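Local coordinates for protein pectinesterase inhibitor 1 (Arabidopsis thaliana, PDB 1X91) that inhibits plant pectin methylesterases as a compact four-helix bundle carrying an N-terminal alpha-hairpin that is required for this activity, at residues T40-T45 / G141-I146. The protein carries 1 engineered substitution. Residues are numbered along the deposited sequence; the frame is centred on the assembly and turned at random.
Sequences TTLDST and GIALVI
The peptide carbonyl of Thr-41, the residue that packs against Ala-143 and Ile-146, is the flat group here, and Thr-45 bonds to it twice. Thr-45 OG1 donates to Thr-41 O over 2.8 Å from above the carbonyl plane, 39° out of it, while the backbone N of Thr-45 arrives from the opposite face at 3.1 Å. Across the segments the contact is mostly aliphatic. The side chain of Thr-41 is split in two: chi1 -57° sets OG1 beside the backbone N and leaves the methyl CG2 anti to it, where CG2 meets Ala-143 CB at 4.2 Å and Ile-142 CG2 at the same distance. The hydroxyl donates to Leu-37 O one turn earlier. Ile-146 crosses this side chain at a slant and lays its terminal methyl CD1 against Thr-41 OG1 at 3.6 Å, a van der Waals contact between a methyl and a hydroxyl oxygen. Leu-42 CD2 lies more loosely against Ala-143 CB, at 4.5 Å. Thr-41 and Ala-143 are the closest backbone pair, 6.3 Å between CA atoms, and the axes of the two segments run nearly antiparallel (157°), with a closest approach of 9.7 Å. This joins helices 34-62 and 127-149 within the four-helix bundle of the inhibitor family. Leu-42 continues inward to Met-101 and Val-105 of helix 98-119 and to Phe-90 and Leu-93 of helix 66-94. On another side, Phe-24 of helix 18-27, in the N-terminal hairpin, touches Thr-41, and Phe-20 and Cys-21 touch Ile-142. No hydrogen bond spans the two segments: the hydroxyls of Thr-41 and Thr-45 both bond to carbonyls of their own helix, so two polar residues can be buried where mainly methyl groups meet, consistent with close packing holding this part of the interface.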
ATOM      1  N   THR A  40      -6.717  -0.001  10.772  1.00  8.96           N
ATOM      2  CA  THR A  40      -5.294   0.212  11.117  1.00 10.48           C
ATOM      3  C   THR A  40      -4.394  -0.145   9.965  1.00 10.25           C
ATOM      4  O   THR A  40      -3.341   0.485   9.809  1.00 10.30           O
ATOM      5  CB  THR A  40      -4.815  -0.475  12.395  1.00 12.98           C
ATOM      6  OG1 THR A  40      -5.091  -1.872  12.299  1.00 16.02           O
ATOM      7  CG2 THR A  40      -5.532   0.034  13.649  1.00 15.07           C
ATOM      8  N   THR A  41      -4.764  -1.078   9.122  1.00  8.77           N
ATOM      9  CA  THR A  41      -3.981  -1.421   7.958  1.00 10.91           C
ATOM     10  C   THR A  41      -3.962  -0.284   6.949  1.00  9.60           C
ATOM     11  O   THR A  41      -2.915   0.050   6.409  1.00 10.05           O
ATOM     12  CB  THR A  41      -4.455  -2.737   7.340  1.00 10.71           C
ATOM     13  OG1 THR A  41      -4.393  -3.811   8.323  1.00 10.94           O
ATOM     14  CG2 THR A  41      -3.535  -3.150   6.220  1.00 12.59           C
ATOM     15  N   LEU A  42      -5.131   0.265   6.675  1.00 10.37           N
ATOM     16  CA  LEU A  42      -5.222   1.445   5.819  1.00 10.44           C
ATOM     17  C   LEU A  42      -4.382   2.597   6.371  1.00 10.52           C
ATOM     18  O   LEU A  42      -3.716   3.319   5.597  1.00  9.78           O
ATOM     19  CB  LEU A  42      -6.680   1.844   5.575  1.00 11.40           C
ATOM     20  CG  LEU A  42      -7.477   1.004   4.626  1.00 15.41           C
ATOM     21  CD1 LEU A  42      -8.876   1.627   4.469  1.00 17.57           C
ATOM     22  CD2 LEU A  42      -6.804   0.909   3.268  1.00 14.97           C
ATOM     23  N   ASP A  43      -4.416   2.812   7.668  1.00  9.73           N
ATOM     24  CA  ASP A  43      -3.622   3.884   8.262  1.00  9.60           C
ATOM     25  C   ASP A  43      -2.168   3.698   7.920  1.00  9.33           C
ATOM     26  O   ASP A  43      -1.491   4.638   7.514  1.00  9.80           O
ATOM     27  CB  ASP A  43      -3.794   3.892   9.782  1.00  8.83           C
ATOM     28  CG  ASP A  43      -5.164   4.373  10.254  1.00 12.77           C
ATOM     29  OD1 ASP A  43      -5.932   5.047   9.498  1.00 13.15           O
ATOM     30  OD2 ASP A  43      -5.528   4.164  11.459  1.00 13.54           O
ATOM     31  N   SER A  44      -1.643   2.488   8.081  1.00  9.41           N
ATOM     32  CA  SER A  44      -0.219   2.291   7.830  1.00  9.47           C
ATOM     33  C   SER A  44       0.098   2.515   6.366  1.00  9.15           C
ATOM     34  O   SER A  44       1.179   3.037   5.990  1.00 10.30           O
ATOM     35  CB  SER A  44       0.180   0.862   8.245  1.00  9.85           C
ATOM     36  OG  SER A  44       0.067   0.681   9.665  1.00 12.35           O
ATOM     37  N   THR A  45      -0.798   2.065   5.508  1.00  9.60           N
ATOM     38  CA  THR A  45      -0.610   2.128   4.069  1.00 10.24           C
ATOM     39  C   THR A  45      -0.590   3.577   3.631  1.00 10.48           C
ATOM     40  O   THR A  45       0.328   3.998   2.885  1.00  9.98           O
ATOM     41  CB  THR A  45      -1.731   1.377   3.309  1.00 10.15           C
ATOM     42  OG1 THR A  45      -1.933   0.031   3.806  1.00 10.72           O
ATOM     43  CG2 THR A  45      -1.329   1.210   1.842  1.00  9.67           C
ATOM     44  N   GLY A 141      -2.135  -5.777  -0.152  1.00 10.60           N
ATOM     45  CA  GLY A 141      -2.494  -7.195  -0.242  1.00 11.49           C
ATOM     46  C   GLY A 141      -3.186  -7.672   1.027  1.00 11.76           C
ATOM     47  O   GLY A 141      -4.210  -8.353   0.944  1.00 11.07           O
ATOM     48  N   ILE A 142      -2.699  -7.245   2.191  1.00 11.34           N
ATOM     49  CA  ILE A 142      -3.326  -7.563   3.459  1.00 11.14           C
ATOM     50  C   ILE A 142      -4.725  -6.937   3.531  1.00 10.57           C
ATOM     51  O   ILE A 142      -5.702  -7.571   3.917  1.00 11.48           O
ATOM     52  CB  ILE A 142      -2.441  -7.124   4.663  1.00 10.53           C
ATOM     53  CG1 ILE A 142      -1.127  -7.902   4.680  1.00 11.18           C
ATOM     54  CG2 ILE A 142      -3.203  -7.333   5.962  1.00 12.90           C
ATOM     55  CD1 ILE A 142      -0.066  -7.362   5.619  1.00 14.17           C
ATOM     56  N   ALA A 143      -4.842  -5.659   3.150  1.00  9.51           N
ATOM     57  CA  ALA A 143      -6.112  -4.959   3.198  1.00  9.59           C
ATOM     58  C   ALA A 143      -7.142  -5.600   2.244  1.00 10.46           C
ATOM     59  O   ALA A 143      -8.327  -5.522   2.487  1.00 12.35           O
ATOM     60  CB  ALA A 143      -5.918  -3.474   2.818  1.00  9.80           C
ATOM     61  N   LEU A 144      -6.709  -6.150   1.124  1.00 10.71           N
ATOM     62  CA  LEU A 144      -7.618  -6.814   0.203  1.00 10.60           C
ATOM     63  C   LEU A 144      -8.193  -8.072   0.814  1.00 12.03           C
ATOM     64  O   LEU A 144      -9.393  -8.349   0.676  1.00 12.24           O
ATOM     65  CB  LEU A 144      -6.898  -7.175  -1.103  1.00 10.62           C
ATOM     66  CG  LEU A 144      -6.493  -6.002  -2.020  1.00 11.49           C
ATOM     67  CD1 LEU A 144      -5.685  -6.549  -3.171  1.00 14.86           C
ATOM     68  CD2 LEU A 144      -7.766  -5.321  -2.458  1.00 12.00           C
ATOM     69  N   VAL A 145      -7.381  -8.801   1.531  1.00 12.24           N
ATOM     70  CA  VAL A 145      -7.873 -10.010   2.162  1.00 12.81           C
ATOM     71  C   VAL A 145      -8.872  -9.654   3.269  1.00 14.16           C
ATOM     72  O   VAL A 145      -9.963 -10.219   3.350  1.00 13.17           O
ATOM     73  CB  VAL A 145      -6.691 -10.837   2.719  1.00 12.92           C
ATOM     74  CG1 VAL A 145      -7.205 -12.098   3.441  1.00 14.62           C
ATOM     75  CG2 VAL A 145      -5.776 -11.250   1.623  1.00 12.62           C
ATOM     76  N   ILE A 146      -8.555  -8.651   4.070  1.00 12.55           N
ATOM     77  CA  ILE A 146      -9.435  -8.180   5.131  1.00 13.27           C
ATOM     78  C   ILE A 146     -10.748  -7.646   4.592  1.00 12.98           C
ATOM     79  O   ILE A 146     -11.845  -8.053   5.043  1.00 15.95           O
ATOM     80  CB  ILE A 146      -8.759  -7.112   6.013  1.00 11.79           C
ATOM     81  CG1 ILE A 146      -7.501  -7.627   6.700  1.00 12.25           C
ATOM     82  CG2 ILE A 146      -9.763  -6.597   7.048  1.00 13.17           C
ATOM     83  CD1 ILE A 146      -6.579  -6.459   7.193  1.00 14.61           C
TER